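Local coordinates for protein alpha-1,2-mannosidase (Bacteroides thetaiotaomicron, PDB 2WW2) that is a calcium-dependent, inverting alpha-mannosidase of glycoside hydrolase family 92 from a human gut symbiont, probably cleaving alpha-1,2-linked mannose, at residues A[180-185]-A[233-238]. Numbering follows the deposited sequence.
Sequences FANYFM and TASSFI
Tyr183 and Met185 pair with Ser236 and Ala234 as the two hydrogen-bonded pairs of an antiparallel ladder, the segment axes 4.6 Å apart at closest approach, with Phe184 and Ser235 the non-hydrogen-bonded pair between them. Tyr183 N reaches Ser236 O over 2.8 Å in a nearly straight bond, and Ser236 N returns one to Tyr183 O. At the far end Met185 O takes two donors: Ala234 N, nearly in line with the carbonyl, and Thr233 OG1, which comes from above the carbonyl plane at 2.9 Å. The ladder illustrates how a beta-sandwich domain is stitched together by strands distant in sequence: within the N-terminal domain of this family 92 enzyme, strand 182-188 lies between strands 164-169 and 229-236. After Ser236 the chain leaves the sheet through an ST turn, Ser236 OG accepting from Ile238 N, while Glu303 binds both Ser236 OG and Phe237 N. A water bridges Phe237 O to Ala181 N. With CG anti to the backbone N (chi1 -180°), the Asn182 amide swings towards the other strand and sets OD1 over the centre of the Phe237 ring, 3.6 Å above its plane. The same oxygen lies 3.0 Å from Ser235 OG, which hydrogen-bonds to Gln66 and Asn39. CE1 of Phe180 meets CE1 of Phe237 obliquely at 3.7 Å, and Phe301 stacks on the Phe237 ring. Replacing Phe237 by an alanine would probably open a gap beside Phe180 and Phe301 and let the Asn182 amide shift. The Tyr183 ring turns its edge to Ser236 O and Phe237 O.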
loop_
_atom_site.group_PDB
_atom_site.type_symbol
_atom_site.label_atom_id
_atom_site.label_comp_id
_atom_site.label_asym_id
_atom_site.label_seq_id
_atom_site.Cartn_x
_atom_site.Cartn_y
_atom_site.Cartn_z
ATOM N N PHE A 180 -2.737 25.463 42.770
ATOM C CA PHE A 180 -1.832 24.334 42.530
ATOM C C PHE A 180 -0.341 24.667 42.717
ATOM O O PHE A 180 0.133 25.713 42.260
ATOM C CB PHE A 180 -2.060 23.780 41.123
ATOM C CG PHE A 180 -1.015 22.804 40.696
ATOM C CD1 PHE A 180 -1.083 21.476 41.113
ATOM C CD2 PHE A 180 0.046 23.214 39.916
ATOM C CE1 PHE A 180 -0.095 20.553 40.741
ATOM C CE2 PHE A 180 1.038 22.292 39.513
ATOM C CZ PHE A 180 0.969 20.965 39.943
ATOM N N ALA A 181 0.388 23.746 43.357
ATOM C CA ALA A 181 1.859 23.782 43.428
ATOM C C ALA A 181 2.380 22.442 43.895
ATOM O O ALA A 181 1.688 21.732 44.631
ATOM C CB ALA A 181 2.346 24.852 44.399
ATOM N N ASN A 182 3.607 22.116 43.477
ATOM C CA ASN A 182 4.350 21.040 44.090
ATOM C C ASN A 182 5.464 21.665 44.952
ATOM O O ASN A 182 6.257 22.478 44.462
ATOM C CB ASN A 182 4.893 20.072 43.015
ATOM C CG ASN A 182 5.678 18.925 43.607
ATOM O OD1 ASN A 182 5.115 17.898 44.045
ATOM N ND2 ASN A 182 6.986 19.076 43.615
ATOM N N TYR A 183 5.466 21.334 46.244
ATOM C CA TYR A 183 6.409 21.924 47.201
ATOM C C TYR A 183 7.527 20.926 47.400
ATOM O O TYR A 183 7.273 19.787 47.794
ATOM C CB TYR A 183 5.691 22.186 48.526
ATOM C CG TYR A 183 4.461 23.051 48.360
ATOM C CD1 TYR A 183 4.570 24.436 48.280
ATOM C CD2 TYR A 183 3.195 22.485 48.234
ATOM C CE1 TYR A 183 3.434 25.249 48.115
ATOM C CE2 TYR A 183 2.051 23.290 48.069
ATOM C CZ TYR A 183 2.190 24.661 48.009
ATOM O OH TYR A 183 1.086 25.454 47.830
ATOM N N PHE A 184 8.762 21.326 47.111
ATOM C CA PHE A 184 9.862 20.369 47.177
ATOM C C PHE A 184 10.948 20.801 48.165
ATOM O O PHE A 184 11.038 21.973 48.548
ATOM C CB PHE A 184 10.447 20.105 45.783
ATOM C CG PHE A 184 11.048 21.327 45.121
ATOM C CD1 PHE A 184 12.355 21.724 45.410
ATOM C CD2 PHE A 184 10.322 22.059 44.194
ATOM C CE1 PHE A 184 12.914 22.846 44.787
ATOM C CE2 PHE A 184 10.864 23.190 43.566
ATOM C CZ PHE A 184 12.161 23.587 43.858
ATOM N N MET A 185 11.746 19.832 48.612
ATOM C CA MET A 185 12.899 20.145 49.447
ATOM C C MET A 185 13.981 19.129 49.192
ATOM O O MET A 185 13.708 17.975 48.818
ATOM C CB MET A 185 12.562 20.198 50.949
ATOM C CG MET A 185 12.273 18.868 51.614
ATOM S SD MET A 185 12.374 18.923 53.437
ATOM C CE MET A 185 14.128 18.924 53.750
ATOM N N THR A 233 15.888 14.163 48.409
ATOM C CA THR A 233 14.806 15.069 48.024
ATOM C C THR A 233 13.417 14.420 48.173
ATOM O O THR A 233 13.272 13.199 48.073
ATOM C CB THR A 233 15.049 15.614 46.586
ATOM O OG1 THR A 233 14.104 16.640 46.273
ATOM C CG2 THR A 233 14.953 14.509 45.532
ATOM N N ALA A 234 12.406 15.232 48.474
ATOM C CA ALA A 234 11.024 14.768 48.454
ATOM C C ALA A 234 10.136 15.962 48.164
ATOM O O ALA A 234 10.568 17.114 48.281
ATOM C CB ALA A 234 10.626 14.114 49.788
ATOM N N SER A 235 8.904 15.689 47.762
ATOM C CA SER A 235 7.965 16.760 47.458
ATOM C C SER A 235 6.578 16.402 47.964
ATOM O O SER A 235 6.306 15.249 48.349
ATOM C CB SER A 235 7.919 17.045 45.944
ATOM O OG SER A 235 7.190 16.029 45.256
ATOM N N SER A 236 5.698 17.391 47.950
ATOM C CA SER A 236 4.316 17.206 48.384
ATOM C C SER A 236 3.422 18.108 47.538
ATOM O O SER A 236 3.856 19.178 47.102
ATOM C CB SER A 236 4.163 17.592 49.868
ATOM O OG SER A 236 2.805 17.518 50.273
ATOM N N PHE A 237 2.177 17.695 47.326
ATOM C CA PHE A 237 1.194 18.580 46.699
ATOM C C PHE A 237 0.368 19.328 47.742
ATOM O O PHE A 237 -0.439 20.184 47.396
ATOM C CB PHE A 237 0.272 17.784 45.754
ATOM C CG PHE A 237 0.957 17.331 44.505
ATOM C CD1 PHE A 237 1.165 18.220 43.451
ATOM C CD2 PHE A 237 1.438 16.032 44.396
ATOM C CE1 PHE A 237 1.823 17.816 42.285
ATOM C CE2 PHE A 237 2.102 15.624 43.252
ATOM C CZ PHE A 237 2.293 16.530 42.189
ATOM N N ILE A 238 0.586 19.021 49.012
ATOM C CA ILE A 238 -0.217 19.613 50.090
ATOM C C ILE A 238 0.393 20.894 50.645
ATOM O O ILE A 238 -0.290 21.920 50.701
ATOM C CB ILE A 238 -0.501 18.577 51.220
ATOM C CG1 ILE A 238 -1.453 17.508 50.688
ATOM C CG2 ILE A 238 -1.102 19.254 52.497
ATOM C CD1 ILE A 238 -1.504 16.235 51.538
HETATM O O HOH W 1 -0.951 21.790 45.324
#